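Local coordinates for protein N-acyl-D-glutamate deacylase (Bordetella bronchiseptica, PDB 3GIP) that catalyses the zinc-dependent hydrolysis of N-acyl-D-glutamate, releasing D-glutamate, as a member of the amidohydrolase superfamily, at residues A[284-295]-A[336-346]. Numbering follows the deposited sequence.
Sequences YPGSSTILIPER and LAPAGAIYFAM. With FMT (formic acid), chain E; FMT (formic acid), chain D.
Strands 287-290 and 339-343 run antiparallel, their short axes 4.5 Å apart at closest; reciprocal N-H...O bonds join S287 with Y343 and T289 with A341, and L291 N to A339 O and M346 N to P285 O extend the pairing at both ends. Y343 contributes more of the buried area than any other residue. With CG beside the backbone N (chi1 -57°), its ring lies along 287-290; Y343 OH donates to I290 O (2.8 Å), which sits in the ring plane, and accepts from I292 N (3.0 Å). The extended R295 reaches over one ring face as a cation-pi partner, CZ 4.4 Å from the Y343 centroid; the guanidinium stands steeply, 74° from the ring, with NH1 above its centre. NH1 and NH2 grip the two oxygens of a formate, whose O1 also takes a bond from S287 OG (2.6 Å). L291 CD1 packs on A341 CB and CD2 on L336 CB. M346 CE meets G286 N (3.5 Å). On the face of S287 and Y343, T289 OG1 hydrogen-bonds Y190 OH, and the T289 side chain is about 6 Å from the zinc ion. Strand 303-307 completes this three-stranded antiparallel sheet, which links strands 277-281 and 360-362 of the amidohydrolase TIM barrel, close to the metal site.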
loop_
_atom_site.group_PDB
_atom_site.type_symbol
_atom_site.label_atom_id
_atom_site.label_comp_id
_atom_site.label_asym_id
_atom_site.label_seq_id
_atom_site.Cartn_x
_atom_site.Cartn_y
_atom_site.Cartn_z
ATOM N N TYR A 284 3.548 -8.973 9.028
ATOM C CA TYR A 284 2.808 -9.329 10.241
ATOM C C TYR A 284 1.890 -10.515 9.966
ATOM O O TYR A 284 1.371 -10.663 8.856
ATOM C CB TYR A 284 1.946 -8.157 10.719
ATOM C CG TYR A 284 2.693 -6.868 10.956
ATOM C CD1 TYR A 284 3.098 -6.487 12.238
ATOM C CD2 TYR A 284 2.970 -6.006 9.898
ATOM C CE1 TYR A 284 3.753 -5.270 12.452
ATOM C CE2 TYR A 284 3.626 -4.800 10.099
ATOM C CZ TYR A 284 4.013 -4.433 11.374
ATOM O OH TYR A 284 4.634 -3.222 11.569
ATOM N N PRO A 285 1.665 -11.368 10.980
ATOM C CA PRO A 285 0.802 -12.543 10.834
ATOM C C PRO A 285 -0.656 -12.295 11.216
ATOM O O PRO A 285 -1.386 -13.229 11.536
ATOM C CB PRO A 285 1.467 -13.557 11.748
ATOM C CG PRO A 285 1.854 -12.698 12.904
ATOM C CD PRO A 285 2.439 -11.451 12.234
ATOM N N GLY A 286 -1.064 -11.031 11.199
ATOM C CA GLY A 286 -2.436 -10.685 11.514
ATOM C C GLY A 286 -2.917 -9.662 10.504
ATOM O O GLY A 286 -2.150 -8.792 10.099
ATOM N N SER A 287 -4.173 -9.774 10.084
ATOM C CA SER A 287 -4.743 -8.840 9.120
ATOM C C SER A 287 -5.585 -7.820 9.873
ATOM O O SER A 287 -5.732 -7.908 11.087
ATOM C CB SER A 287 -5.620 -9.593 8.119
ATOM O OG SER A 287 -6.761 -10.142 8.761
ATOM N N SER A 288 -6.135 -6.843 9.156
ATOM C CA SER A 288 -6.973 -5.842 9.800
ATOM C C SER A 288 -7.900 -5.219 8.774
ATOM O O SER A 288 -7.459 -4.748 7.733
ATOM C CB SER A 288 -6.124 -4.745 10.448
ATOM O OG SER A 288 -6.946 -3.828 11.160
ATOM N N THR A 289 -9.191 -5.241 9.066
ATOM C CA THR A 289 -10.168 -4.653 8.163
ATOM C C THR A 289 -11.469 -4.500 8.932
ATOM O O THR A 289 -11.469 -4.502 10.160
ATOM C CB THR A 289 -10.372 -5.535 6.901
ATOM O OG1 THR A 289 -11.248 -4.863 5.986
ATOM C CG2 THR A 289 -10.966 -6.887 7.268
ATOM N N ILE A 290 -12.578 -4.353 8.220
ATOM C CA ILE A 290 -13.859 -4.199 8.888
ATOM C C ILE A 290 -14.199 -5.436 9.714
ATOM O O ILE A 290 -13.731 -6.540 9.423
ATOM C CB ILE A 290 -14.980 -3.953 7.862
ATOM C CG1 ILE A 290 -15.039 -5.110 6.861
ATOM C CG2 ILE A 290 -14.718 -2.646 7.136
ATOM C CD1 ILE A 290 -16.180 -5.005 5.855
ATOM N N LEU A 291 -14.994 -5.241 10.759
ATOM C CA LEU A 291 -15.405 -6.351 11.604
ATOM C C LEU A 291 -16.431 -7.168 10.832
ATOM O O LEU A 291 -17.425 -6.631 10.333
ATOM C CB LEU A 291 -16.015 -5.845 12.915
ATOM C CG LEU A 291 -16.525 -6.933 13.866
ATOM C CD1 LEU A 291 -15.382 -7.854 14.264
ATOM C CD2 LEU A 291 -17.126 -6.283 15.100
ATOM N N ILE A 292 -16.181 -8.469 10.733
ATOM C CA ILE A 292 -17.058 -9.381 10.008
ATOM C C ILE A 292 -17.646 -10.396 10.985
ATOM O O ILE A 292 -16.957 -11.303 11.445
ATOM C CB ILE A 292 -16.258 -10.097 8.901
ATOM C CG1 ILE A 292 -15.678 -9.051 7.944
ATOM C CG2 ILE A 292 -17.148 -11.079 8.157
ATOM C CD1 ILE A 292 -14.604 -9.579 7.018
ATOM N N PRO A 293 -18.935 -10.247 11.324
ATOM C CA PRO A 293 -19.600 -11.157 12.260
ATOM C C PRO A 293 -19.485 -12.639 11.913
ATOM O O PRO A 293 -19.461 -13.488 12.805
ATOM C CB PRO A 293 -21.046 -10.668 12.245
ATOM C CG PRO A 293 -20.890 -9.199 12.015
ATOM C CD PRO A 293 -19.846 -9.162 10.917
ATOM N N GLU A 294 -19.408 -12.946 10.622
ATOM C CA GLU A 294 -19.308 -14.332 10.185
ATOM C C GLU A 294 -18.011 -15.005 10.629
ATOM O O GLU A 294 -17.872 -16.224 10.519
ATOM C CB GLU A 294 -19.440 -14.421 8.662
ATOM C CG GLU A 294 -20.771 -13.910 8.118
ATOM C CD GLU A 294 -20.724 -12.444 7.717
ATOM O OE1 GLU A 294 -20.395 -11.593 8.567
ATOM O OE2 GLU A 294 -21.019 -12.143 6.541
ATOM N N ARG A 295 -17.065 -14.213 11.128
ATOM C CA ARG A 295 -15.781 -14.743 11.591
ATOM C C ARG A 295 -15.756 -14.906 13.109
ATOM O O ARG A 295 -14.795 -15.436 13.668
ATOM C CB ARG A 295 -14.639 -13.808 11.178
ATOM C CG ARG A 295 -14.416 -13.693 9.680
ATOM C CD ARG A 295 -13.262 -12.752 9.390
ATOM N NE ARG A 295 -12.992 -12.612 7.962
ATOM C CZ ARG A 295 -11.991 -11.895 7.464
ATOM N NH1 ARG A 295 -11.164 -11.255 8.279
ATOM N NH2 ARG A 295 -11.811 -11.816 6.150
ATOM N N LEU A 336 -21.554 -4.082 17.619
ATOM C CA LEU A 336 -20.385 -3.217 17.476
ATOM C C LEU A 336 -20.331 -2.503 16.131
ATOM O O LEU A 336 -19.620 -1.510 15.980
ATOM C CB LEU A 336 -19.105 -4.043 17.646
ATOM C CG LEU A 336 -18.778 -4.534 19.057
ATOM C CD1 LEU A 336 -17.708 -5.617 18.986
ATOM C CD2 LEU A 336 -18.312 -3.363 19.912
ATOM N N ALA A 337 -21.085 -3.008 15.161
ATOM C CA ALA A 337 -21.095 -2.439 13.819
ATOM C C ALA A 337 -21.637 -1.017 13.730
ATOM O O ALA A 337 -22.614 -0.665 14.399
ATOM C CB ALA A 337 -21.882 -3.348 12.883
ATOM N N PRO A 338 -20.996 -0.171 12.903
ATOM C CA PRO A 338 -19.810 -0.504 12.104
ATOM C C PRO A 338 -18.540 -0.469 12.943
ATOM O O PRO A 338 -18.380 0.393 13.812
ATOM C CB PRO A 338 -19.814 0.564 11.014
ATOM C CG PRO A 338 -20.409 1.736 11.708
ATOM C CD PRO A 338 -21.553 1.127 12.484
ATOM N N ALA A 339 -17.634 -1.401 12.672
ATOM C CA ALA A 339 -16.388 -1.482 13.420
ATOM C C ALA A 339 -15.284 -2.119 12.591
ATOM O O ALA A 339 -15.501 -2.533 11.454
ATOM C CB ALA A 339 -16.606 -2.295 14.692
ATOM N N GLY A 340 -14.095 -2.186 13.180
ATOM C CA GLY A 340 -12.957 -2.789 12.515
ATOM C C GLY A 340 -12.286 -3.718 13.505
ATOM O O GLY A 340 -12.547 -3.635 14.710
ATOM N N ALA A 341 -11.426 -4.603 13.010
ATOM C CA ALA A 341 -10.736 -5.540 13.887
ATOM C C ALA A 341 -9.446 -6.069 13.289
ATOM O O ALA A 341 -9.176 -5.899 12.098
ATOM C CB ALA A 341 -11.654 -6.715 14.210
ATOM N N ILE A 342 -8.651 -6.704 14.145
ATOM C CA ILE A 342 -7.408 -7.333 13.738
ATOM C C ILE A 342 -7.685 -8.825 13.862
ATOM O O ILE A 342 -8.291 -9.278 14.840
ATOM C CB ILE A 342 -6.229 -6.949 14.662
ATOM C CG1 ILE A 342 -5.863 -5.479 14.443
ATOM C CG2 ILE A 342 -5.023 -7.854 14.382
ATOM C CD1 ILE A 342 -4.854 -4.936 15.426
ATOM N N TYR A 343 -7.257 -9.572 12.853
ATOM C CA TYR A 343 -7.457 -11.012 12.798
ATOM C C TYR A 343 -6.097 -11.699 12.813
ATOM O O TYR A 343 -5.363 -11.658 11.831
ATOM C CB TYR A 343 -8.205 -11.374 11.511
ATOM C CG TYR A 343 -9.537 -10.676 11.377
ATOM C CD1 TYR A 343 -10.683 -11.193 11.981
ATOM C CD2 TYR A 343 -9.650 -9.484 10.658
ATOM C CE1 TYR A 343 -11.910 -10.543 11.870
ATOM C CE2 TYR A 343 -10.875 -8.825 10.543
ATOM C CZ TYR A 343 -11.996 -9.361 11.147
ATOM O OH TYR A 343 -13.211 -8.723 11.018
ATOM N N PHE A 344 -5.766 -12.318 13.941
ATOM C CA PHE A 344 -4.493 -13.017 14.099
ATOM C C PHE A 344 -4.686 -14.409 13.521
ATOM O O PHE A 344 -4.979 -15.358 14.246
ATOM C CB PHE A 344 -4.145 -13.066 15.588
ATOM C CG PHE A 344 -3.952 -11.706 16.195
ATOM C CD1 PHE A 344 -2.784 -10.984 15.948
ATOM C CD2 PHE A 344 -4.951 -11.122 16.971
ATOM C CE1 PHE A 344 -2.614 -9.704 16.461
ATOM C CE2 PHE A 344 -4.790 -9.838 17.489
ATOM C CZ PHE A 344 -3.619 -9.128 17.234
ATOM N N ALA A 345 -4.503 -14.532 12.208
ATOM C CA ALA A 345 -4.757 -15.805 11.546
ATOM C C ALA A 345 -3.726 -16.348 10.570
ATOM O O ALA A 345 -4.010 -17.316 9.867
ATOM C CB ALA A 345 -6.115 -15.730 10.845
ATOM N N MET A 346 -2.541 -15.751 10.512
ATOM C CA MET A 346 -1.528 -16.237 9.583
ATOM C C MET A 346 -0.304 -16.821 10.277
ATOM O O MET A 346 -0.110 -16.644 11.478
ATOM C CB MET A 346 -1.088 -15.113 8.636
ATOM C CG MET A 346 -2.188 -14.588 7.710
ATOM S SD MET A 346 -3.044 -13.120 8.332
ATOM C CE MET A 346 -1.885 -11.836 7.856
HETATM C C FMT E . -8.737 -9.870 6.063
HETATM O O1 FMT E . -8.912 -10.096 7.235
HETATM O O2 FMT E . -9.733 -10.078 5.194
HETATM C C FMT D . -5.698 -7.181 5.242
HETATM O O1 FMT D . -5.570 -6.549 6.262
HETATM O O2 FMT D . -4.686 -7.929 4.793
HETATM O O HOH W 1 -18.759 -4.032 11.382
#